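Local coordinates for protein gamma-hexachlorocyclohexane dehydrochlorinase (Novosphingobium barchaimii LL02, PDB 5KVB) that probably catalyses two successive 1,2-anti dehydrochlorinations that turn the pollutant lindane, gamma-hexachlorocyclohexane, into a tetrachlorocyclohexadiene, at residues Gly37-Ala40 against Ser41-Trp44; Ala18-Gln21 against Asp22-Ser25. All blocks are in the same frame, centred on the assembly; numbering follows the deposited sequence.

Interaction 1 (Gly37-Ala40 against Ser41-Trp44); sequences GRLA and SIWW
Leu39 CD1 lies in the ring plane at the edge of the Trp43 indole, 4.0 Å from Trp43 NE1, while Ile42 takes one face, its CG1 riding 3.4 Å above the plane of the Trp43 ring and displaced toward the rim. The carbonyl O of Leu39 also sits at the edge, near the ring plane and 2.8 Å from Trp43 NE1. This is the C-terminal end of the short helix 36-40 running through a type I beta turn, Ala40 to Trp43, into strand 43-44 of an NTF2-like, SnoaL-type fold. Trp43 has CG turned anti to its carbonyl carbon (chi1 -50°), which brings the indole back toward the carbonyl end of helix 36-40, its NE1 and CD1 edge at Leu39 O.

The side chains of Leu39 and Trp43 run obliquely to each other, and Ile42 CD1 closes the apolar corner from 4.2 Å off Leu39 CD1. Pro60 and Ala63 of helix 59-71 pack against the indole as well, and the rings of Trp49 and Phe133 meet it. Exchanging Trp43 for an alanine would probably strip Leu39 CD1 and Ile42 CG1 of their flat partner and open a gap between the helix end and helix 59-71.

Backbone bonding is weaker at the last turn. The Ser41 N-H is shared between Gly37 O and Arg38 O, both bonds weak. Water 1 lies within bonding distance of Ala40 O and Trp43 O, at the two ends of the turn, though it has more acceptors in reach than protons to give. The firmer grip comes from the serine hydroxyl, with OG between the backbone N and the carbonyl carbon (chi1 67°): Ser41 OG donates to Arg38 O at 2.6 Å, tilted 27° from the carbonyl plane.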
# COMPACT_ATOMS: atom_id res chain seq x y z
N GLY A 37 17.88 -0.28 -15.46
CA GLY A 37 17.26 0.68 -16.35
C GLY A 37 16.14 1.49 -15.70
O GLY A 37 16.10 2.72 -15.79
N ARG A 38 15.24 0.79 -15.02
CA ARG A 38 14.13 1.45 -14.33
C ARG A 38 14.67 2.36 -13.23
O ARG A 38 14.25 3.51 -13.11
CB ARG A 38 13.15 0.42 -13.75
CG ARG A 38 11.98 1.06 -12.99
CD ARG A 38 11.05 0.03 -12.31
NE ARG A 38 10.52 -0.95 -13.25
CZ ARG A 38 9.36 -0.85 -13.89
NH1 ARG A 38 8.57 0.20 -13.70
NH2 ARG A 38 8.98 -1.81 -14.72
N LEU A 39 15.61 1.86 -12.44
CA LEU A 39 16.15 2.62 -11.32
C LEU A 39 16.92 3.87 -11.77
O LEU A 39 16.85 4.91 -11.12
CB LEU A 39 17.05 1.73 -10.46
CG LEU A 39 17.66 2.32 -9.18
CD1 LEU A 39 16.61 2.92 -8.23
CD2 LEU A 39 18.48 1.26 -8.47
N ALA A 40 17.66 3.76 -12.88
CA ALA A 40 18.44 4.90 -13.36
C ALA A 40 17.57 6.01 -13.93
O ALA A 40 17.95 7.19 -13.87
CB ALA A 40 19.46 4.43 -14.41
N SER A 41 16.41 5.65 -14.47
CA SER A 41 15.56 6.55 -15.23
C SER A 41 14.89 7.67 -14.41
O SER A 41 14.43 8.65 -14.99
CB SER A 41 14.45 5.76 -15.94
OG SER A 41 13.53 5.20 -15.01
N ILE A 42 14.84 7.51 -13.10
CA ILE A 42 14.00 8.36 -12.25
C ILE A 42 14.72 9.55 -11.59
O ILE A 42 14.08 10.32 -10.87
CB ILE A 42 13.34 7.53 -11.12
CG1 ILE A 42 14.41 7.04 -10.13
CG2 ILE A 42 12.55 6.35 -11.69
CD1 ILE A 42 13.90 6.05 -9.06
N TRP A 43 16.03 9.71 -11.85
CA TRP A 43 16.87 10.70 -11.15
C TRP A 43 17.39 11.81 -12.06
O TRP A 43 17.95 11.53 -13.12
CB TRP A 43 18.10 10.04 -10.51
CG TRP A 43 17.84 8.83 -9.67
CD1 TRP A 43 17.88 7.53 -10.09
CD2 TRP A 43 17.50 8.80 -8.29
NE1 TRP A 43 17.59 6.69 -9.04
CE2 TRP A 43 17.34 7.45 -7.93
CE3 TRP A 43 17.31 9.79 -7.31
CZ2 TRP A 43 17.01 7.05 -6.62
CZ3 TRP A 43 16.98 9.39 -6.02
CH2 TRP A 43 16.84 8.03 -5.69
N TRP A 44 17.30 13.06 -11.61
CA TRP A 44 18.10 14.12 -12.25
C TRP A 44 19.58 13.83 -12.00
O TRP A 44 19.93 13.17 -11.02
CB TRP A 44 17.73 15.50 -11.71
CG TRP A 44 16.35 15.96 -12.09
CD1 TRP A 44 15.34 16.32 -11.24
CD2 TRP A 44 15.83 16.10 -13.42
NE1 TRP A 44 14.23 16.67 -11.96
CE2 TRP A 44 14.50 16.55 -13.30
CE3 TRP A 44 16.36 15.88 -14.70
CZ2 TRP A 44 13.69 16.77 -14.41
CZ3 TRP A 44 15.56 16.11 -15.80
CH2 TRP A 44 14.23 16.55 -15.65
O HOH W 1 17.54 9.71 -15.16

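Interaction 2 (Ala18-Gln21 against Asp22-Ser25); sequences AAIQ and DLYS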
# COMPACT_ATOMS: atom_id res chain seq x y z
N ALA A 18 0.40 11.89 -10.73
CA ALA A 18 0.54 10.55 -11.31
C ALA A 18 1.98 10.26 -11.73
O ALA A 18 2.50 9.17 -11.48
CB ALA A 18 -0.42 10.40 -12.50
N ALA A 19 2.63 11.23 -12.36
CA ALA A 19 4.01 11.06 -12.77
C ALA A 19 4.90 10.81 -11.55
O ALA A 19 5.79 9.94 -11.58
CB ALA A 19 4.49 12.26 -13.55
N ILE A 20 4.66 11.53 -10.46
CA ILE A 20 5.50 11.43 -9.27
C ILE A 20 5.24 10.11 -8.54
O ILE A 20 6.17 9.44 -8.10
CB ILE A 20 5.31 12.66 -8.37
CG1 ILE A 20 5.89 13.90 -9.07
CG2 ILE A 20 5.95 12.45 -7.00
CD1 ILE A 20 5.46 15.22 -8.44
N GLN A 21 3.97 9.70 -8.46
CA GLN A 21 3.63 8.39 -7.89
C GLN A 21 4.34 7.25 -8.66
O GLN A 21 4.88 6.33 -8.05
CB GLN A 21 2.11 8.20 -7.86
CG GLN A 21 1.41 9.15 -6.87
CD GLN A 21 -0.04 9.45 -7.23
OE1 GLN A 21 -0.57 8.96 -8.23
NE2 GLN A 21 -0.69 10.28 -6.42
N ASP A 22 4.41 7.36 -9.99
CA ASP A 22 5.15 6.39 -10.80
C ASP A 22 6.68 6.44 -10.53
O ASP A 22 7.32 5.38 -10.45
CB ASP A 22 4.89 6.61 -12.31
CG ASP A 22 3.49 6.18 -12.75
OD1 ASP A 22 2.78 5.49 -12.00
OD2 ASP A 22 3.13 6.54 -13.89
N LEU A 23 7.26 7.63 -10.39
CA LEU A 23 8.69 7.73 -10.06
C LEU A 23 9.00 6.98 -8.77
O LEU A 23 9.99 6.23 -8.68
CB LEU A 23 9.12 9.20 -9.90
CG LEU A 23 9.14 10.05 -11.18
CD1 LEU A 23 9.28 11.52 -10.81
CD2 LEU A 23 10.29 9.63 -12.10
N TYR A 24 8.16 7.21 -7.77
CA TYR A 24 8.38 6.65 -6.45
C TYR A 24 8.24 5.12 -6.46
O TYR A 24 9.09 4.41 -5.92
CB TYR A 24 7.44 7.29 -5.45
CG TYR A 24 7.65 6.88 -4.02
CD1 TYR A 24 8.61 7.49 -3.22
CD2 TYR A 24 6.88 5.87 -3.47
CE1 TYR A 24 8.78 7.11 -1.89
CE2 TYR A 24 7.05 5.49 -2.15
CZ TYR A 24 7.98 6.10 -1.38
OH TYR A 24 8.13 5.70 -0.07
N SER A 25 7.18 4.60 -7.08
CA SER A 25 7.08 3.15 -7.19
C SER A 25 8.24 2.57 -8.01
O SER A 25 8.72 1.48 -7.68
CB SER A 25 5.74 2.76 -7.80
OG SER A 25 4.71 2.96 -6.83
O HOH W 2 3.88 5.52 -5.56
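With chi1 at -72°, Asp22 has CG beside its own backbone N and anti to the carbonyl carbon, which lays the carboxylate back along the preceding turn of helix 10-33, CG 3.4 Å from Ala18 O. Leu23 uses the same turn of the first torsion, and its CG settles 3.4 Å from Ala19 O, while CD1 reaches Ile20 CG1 at 4.5 Å. Tyr24 differs: its CG stands anti to the backbone N (chi1 -175°), carrying the ring away from the preceding turn toward Tyr120 and Tyr124 of strand 113-127.

The backbone here is regular alpha helix. Four successive i to i+4 bonds, each 3.0 Å, run from Asp22 N to Ala18 O, Leu23 N to Ala19 O, Tyr24 N to Ile20 O and Ser25 N to Gln21 O, the last nearly straight at 173°. Gln21 O takes a second donor, water 2, which also bonds Ser25 OG.

Ile20 and Leu23 press on Trp131 and Tyr124 of the sheet. Asp22 OD2 forms a salt bridge with Arg17 of the second subunit and thereby ties this helix to that chain; the arginine probably offsets the carboxylate's nearness to Ala18 O.

How the interactions relate
Interactions 1 and 2 follow one another along the chain and touch where Ile42 CB meets Leu23 CD2 at 3.8 Å, so the turn after helix 36-40 packs against the middle of helix 10-33. Both are partly buried, but interaction 1 sets exposed Gly37 and Ser41 beside buried Leu39, Ile42 and Trp43, whereas interaction 2 has no exposed residue. Interaction 2 lies within a long helix, with apolar side chains on the sheet and an acidic one bonded to another subunit. Interaction 1 lies at a helix end, where weak backbone bonds, a serine hydroxyl and a water take over from regular helical bonding, and Leu39 and Trp43 reach helix 59-71. Phe133 is common ground, touching Leu23, Ile42 and Trp43.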